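PDB 6Y1W: putative tryptophan halogenase from Xanthomonas campestris pv. campestris, which is probably a flavin-dependent halogenase, a monooxygenase-like enzyme expected to use FAD to halogenate aromatic substrates. Local coordinates for residues P64-T68 / Y161-L165; T84-F88 / P278-R282. All coordinates share one frame; numbering follows the deposited sequence.

From the N terminus the chain first passes through Pro-64 to Thr-68, at the start of helix 65-73, and then through Thr-84 to Phe-88, which leads into strand 87-89. Residues 161-165 return to the first of these and close contact 1, a loop of 92 residues. The hairpin loop 278-282 later returns to 84-88 and closes contact 2, over 189 residues. The two loops therefore cross rather than nest. They meet in a three-stranded antiparallel sheet, where strand 162-166 pairs with strand 87-89 between His-164 and Thr-87. Contact 1 packs helix 65-73 on this sheet; contact 2 joins it to the hairpin of the seven-stranded sheet.

Contact 1 (P64-T68 / Y161-L165); sequences PSLVT and YAYHL
Val-67 sets its two methyl groups against a pair of tyrosines on strand 162-166 and the loop before it. CG2 lies 3.4 Å from Tyr-163 OH and also 3.7 Å from the carbonyl O of Tyr-161, while CG1, anti to the backbone N (chi1 -176°), comes equally close, 4.0 Å, to Tyr-161 OH and Tyr-163 OH. Val-67 crosses each tyrosine at about a right angle. Three residues earlier, Pro-64 rests on the backbone: its CG is 3.4 Å from Tyr-161 O, in van der Waals contact, and Ala-162 CB lies 3.6 Å from Pro-64 N. Pro-64 also touches a bound butanediol, beside Phe-108. On the other side of Tyr-163, Leu-66 CD2 is 4.0 Å from the ring atom CD2 of Tyr-163 and meets Leu-165 tip to tip, CD2 to CD2. The contact is thus largely apolar and leans on the phenols, whose positions are set further out. Glu-77 OE2 hydrogen-bonds both Tyr-161 OH and Tyr-163 OH, so a single carboxylate oxygen ties the two hydroxyls together, the rings steeply inclined to one another. Tyr-161 leaves the backbone pointing away from the helix, but with chi1 at 67° its ring swings back, and Tyr-163 CE1 lies at its edge, in the ring plane. Phe-80 packs edge-to-face with Tyr-163. Leu-66 and Leu-165 both rest on Tyr-170 of helix 167-180, Leu-66 also on Gln-355 and Ile-351 of helix 350-363, the latter predicted to bind FAD. Strand 162-166 is central in a three-stranded antiparallel sheet; its neighbour 87-89 carries Lys-89, the predicted active-site residue.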
# COMPACT_ATOMS: atom_id res chain seq x y z
N PRO A 64 -2.05 16.10 -6.81
CA PRO A 64 -1.40 15.52 -8.01
C PRO A 64 -2.12 14.34 -8.62
O PRO A 64 -1.82 14.00 -9.77
CB PRO A 64 -0.01 15.13 -7.49
CG PRO A 64 0.27 16.19 -6.42
CD PRO A 64 -1.06 16.34 -5.73
N SER A 65 -3.01 13.68 -7.90
CA SER A 65 -3.77 12.60 -8.54
C SER A 65 -4.51 13.08 -9.79
O SER A 65 -4.79 12.26 -10.68
CB SER A 65 -4.73 11.98 -7.52
OG SER A 65 -5.63 12.97 -7.03
N LEU A 66 -4.87 14.37 -9.88
CA LEU A 66 -5.60 14.80 -11.07
C LEU A 66 -4.69 14.75 -12.30
O LEU A 66 -5.19 14.60 -13.42
CB LEU A 66 -6.17 16.21 -10.92
CG LEU A 66 -7.24 16.58 -11.96
CD1 LEU A 66 -8.52 15.76 -11.79
CD2 LEU A 66 -7.62 18.06 -11.86
N VAL A 67 -3.38 14.93 -12.12
CA VAL A 67 -2.46 14.80 -13.25
C VAL A 67 -2.56 13.39 -13.82
O VAL A 67 -2.61 13.18 -15.04
CB VAL A 67 -1.02 15.12 -12.82
CG1 VAL A 67 -0.08 15.09 -14.02
CG2 VAL A 67 -0.95 16.48 -12.15
N THR A 68 -2.59 12.40 -12.93
CA THR A 68 -2.78 11.02 -13.37
C THR A 68 -4.13 10.81 -14.04
O THR A 68 -4.22 10.10 -15.05
CB THR A 68 -2.61 10.10 -12.17
OG1 THR A 68 -1.29 10.28 -11.65
CG2 THR A 68 -2.81 8.62 -12.58
N TYR A 161 3.37 18.40 -8.55
CA TYR A 161 2.52 19.59 -8.65
C TYR A 161 1.09 19.18 -8.94
O TYR A 161 0.79 18.03 -9.29
CB TYR A 161 3.01 20.55 -9.76
CG TYR A 161 2.83 19.95 -11.15
CD1 TYR A 161 3.85 19.17 -11.74
CD2 TYR A 161 1.67 20.17 -11.88
CE1 TYR A 161 3.65 18.57 -12.96
CE2 TYR A 161 1.48 19.57 -13.14
CZ TYR A 161 2.50 18.81 -13.67
OH TYR A 161 2.35 18.20 -14.91
N ALA A 162 0.18 20.16 -8.79
CA ALA A 162 -1.20 20.03 -9.24
C ALA A 162 -1.66 21.40 -9.74
O ALA A 162 -0.81 22.18 -10.21
CB ALA A 162 -2.10 19.50 -8.12
N TYR A 163 -2.95 21.73 -9.62
CA TYR A 163 -3.51 22.90 -10.30
C TYR A 163 -4.42 23.70 -9.38
O TYR A 163 -5.08 23.17 -8.49
CB TYR A 163 -4.36 22.51 -11.51
CG TYR A 163 -3.72 21.43 -12.38
CD1 TYR A 163 -2.69 21.76 -13.23
CD2 TYR A 163 -4.19 20.13 -12.33
CE1 TYR A 163 -2.09 20.77 -14.04
CE2 TYR A 163 -3.61 19.12 -13.12
CZ TYR A 163 -2.59 19.47 -13.99
OH TYR A 163 -2.06 18.44 -14.75
N HIS A 164 -4.52 24.99 -9.68
CA HIS A 164 -5.66 25.80 -9.28
C HIS A 164 -6.51 25.98 -10.52
O HIS A 164 -5.97 26.33 -11.57
CB HIS A 164 -5.17 27.18 -8.78
CG HIS A 164 -4.17 27.10 -7.66
ND1 HIS A 164 -2.83 27.44 -7.82
CD2 HIS A 164 -4.29 26.67 -6.37
CE1 HIS A 164 -2.19 27.28 -6.67
NE2 HIS A 164 -3.05 26.80 -5.78
N LEU A 165 -7.82 25.73 -10.43
CA LEU A 165 -8.61 25.76 -11.65
C LEU A 165 -9.99 26.37 -11.40
O LEU A 165 -10.45 26.49 -10.26
CB LEU A 165 -8.77 24.36 -12.28
CG LEU A 165 -9.33 23.24 -11.38
CD1 LEU A 165 -10.85 23.37 -11.22
CD2 LEU A 165 -8.99 21.84 -11.94

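Contact 2 (T84-F88 / P278-R282); sequences TQATF and PLQHR. With BUD ((2S,3S)-butane-2,3-diol), chain L.
Gln-85 takes a left-handed backbone conformation (phi 57°, psi 31°), uncommon for a residue with a side chain, and offers its backbone O and its side-chain OE1 to the loop 278-282. Its backbone O accepts Gln-280 N at 3.0 Å. The Gln-85 side chain, bent at chi2, brings OE1 in the plane of the His-281 ring, at the edge, 3.0 Å from CD2, a close C-H to oxygen contact. The amide and ring planes are 52° apart. A water donates to Gln-85 OE1 and accepts from His-281 N, adding a water-mediated link between the segments. The extended Gln-280 side chain donates in the same direction as its backbone N, NE2 to Ala-86 O (2.9 Å), nearly in its own amide plane. The loop 278-282 is the turn of a beta hairpin between strands 272-278 and 283-289, closed by Leu-279 N to Arg-282 O (2.9 Å). At its entry, in the reverse sense, Thr-87 OG1 donates to Pro-278 O at 2.7 Å. The same hydroxyl is also hydrogen-bonded to His-164 ND1, so two partners fix its rotation, while Thr-87 CG2 packs 3.5 Å from Leu-279 C. The C-terminal chain at Cys-500 to Pro-503 holds both glutamines and the histidine: Ala-502 N and Cys-500 O take the two ends of the Gln-280 amide, Pro-503 O accepts Gln-85 NE2, and Ala-502 O is hydrogen-bonded to His-281 NE2. Leu-279 CD1 sits over the centre of one face of the Arg-282 guanidinium, 3.4 Å above its plane; a butanediol molecule lies over the opposite face, and Asp-166 forms a salt bridge with Arg-282 NH2.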
# COMPACT_ATOMS: atom_id res chain seq x y z
N THR A 84 -9.37 26.26 -18.46
CA THR A 84 -9.96 26.36 -17.13
C THR A 84 -9.31 27.49 -16.34
O THR A 84 -9.47 27.53 -15.12
CB THR A 84 -9.84 25.04 -16.37
OG1 THR A 84 -8.48 24.67 -16.25
CG2 THR A 84 -10.63 23.91 -17.12
N GLN A 85 -8.63 28.43 -17.02
CA GLN A 85 -7.95 29.56 -16.36
C GLN A 85 -6.94 29.08 -15.32
O GLN A 85 -6.66 29.79 -14.32
CB GLN A 85 -8.95 30.54 -15.73
CG GLN A 85 -9.92 31.16 -16.76
CD GLN A 85 -9.25 32.29 -17.52
OE1 GLN A 85 -8.44 33.05 -16.97
NE2 GLN A 85 -9.57 32.40 -18.82
N ALA A 86 -6.33 27.90 -15.55
CA ALA A 86 -5.63 27.22 -14.46
C ALA A 86 -4.21 27.72 -14.24
O ALA A 86 -3.54 28.20 -15.16
CB ALA A 86 -5.58 25.71 -14.70
N THR A 87 -3.73 27.58 -12.99
CA THR A 87 -2.33 27.84 -12.67
C THR A 87 -1.75 26.61 -11.99
O THR A 87 -2.47 25.66 -11.65
CB THR A 87 -2.15 29.08 -11.75
OG1 THR A 87 -2.77 28.82 -10.48
CG2 THR A 87 -2.82 30.36 -12.38
N PHE A 88 -0.45 26.62 -11.75
CA PHE A 88 0.18 25.49 -11.08
C PHE A 88 0.18 25.67 -9.56
O PHE A 88 0.22 26.79 -9.03
CB PHE A 88 1.62 25.29 -11.58
CG PHE A 88 1.68 24.84 -13.01
CD1 PHE A 88 1.46 23.49 -13.34
CD2 PHE A 88 1.91 25.74 -14.04
CE1 PHE A 88 1.47 23.05 -14.66
CE2 PHE A 88 1.91 25.30 -15.38
CZ PHE A 88 1.70 23.97 -15.68
N PRO A 278 -4.95 31.29 -6.55
CA PRO A 278 -4.72 32.11 -7.74
C PRO A 278 -5.13 31.42 -9.03
O PRO A 278 -4.68 30.29 -9.30
CB PRO A 278 -3.20 32.34 -7.71
CG PRO A 278 -2.67 31.01 -7.19
CD PRO A 278 -3.70 30.65 -6.09
N LEU A 279 -5.93 32.11 -9.86
CA LEU A 279 -6.19 31.70 -11.24
C LEU A 279 -5.44 32.65 -12.17
O LEU A 279 -4.75 33.58 -11.71
CB LEU A 279 -7.70 31.69 -11.51
CG LEU A 279 -8.45 30.69 -10.63
CD1 LEU A 279 -9.95 30.77 -10.95
CD2 LEU A 279 -7.94 29.25 -10.81
N GLN A 280 -5.53 32.41 -13.48
CA GLN A 280 -4.67 33.21 -14.37
C GLN A 280 -5.04 34.69 -14.38
O GLN A 280 -4.15 35.54 -14.55
CB GLN A 280 -4.71 32.65 -15.79
CG GLN A 280 -3.87 31.37 -15.91
CD GLN A 280 -3.57 30.98 -17.37
OE1 GLN A 280 -3.37 31.84 -18.25
NE2 GLN A 280 -3.53 29.67 -17.63
N HIS A 281 -6.32 35.03 -14.14
CA HIS A 281 -6.74 36.43 -14.25
C HIS A 281 -7.64 36.86 -13.13
O HIS A 281 -8.32 37.89 -13.27
CB HIS A 281 -7.45 36.69 -15.59
CG HIS A 281 -6.57 36.38 -16.75
ND1 HIS A 281 -5.54 37.22 -17.16
CD2 HIS A 281 -6.55 35.33 -17.60
CE1 HIS A 281 -4.92 36.68 -18.20
NE2 HIS A 281 -5.53 35.54 -18.49
N ARG A 282 -7.72 36.09 -12.04
CA ARG A 282 -8.47 36.49 -10.85
C ARG A 282 -7.99 35.61 -9.70
O ARG A 282 -7.16 34.71 -9.88
CB ARG A 282 -9.98 36.37 -11.08
CG ARG A 282 -10.46 34.94 -11.04
CD ARG A 282 -12.01 34.87 -11.10
NE ARG A 282 -12.53 33.61 -10.58
CZ ARG A 282 -12.85 32.57 -11.35
NH1 ARG A 282 -12.71 32.67 -12.66
NH2 ARG A 282 -13.33 31.44 -10.81
C1 BUD L . -18.50 34.74 -12.39
O1 BUD L . -17.59 34.49 -14.60
C2 BUD L . -17.42 35.18 -13.37
O2 BUD L . -15.08 35.40 -13.67
C3 BUD L . -16.04 34.85 -12.82
C4 BUD L . -15.88 35.54 -11.47
O HOH W 1 -8.86 33.75 -14.40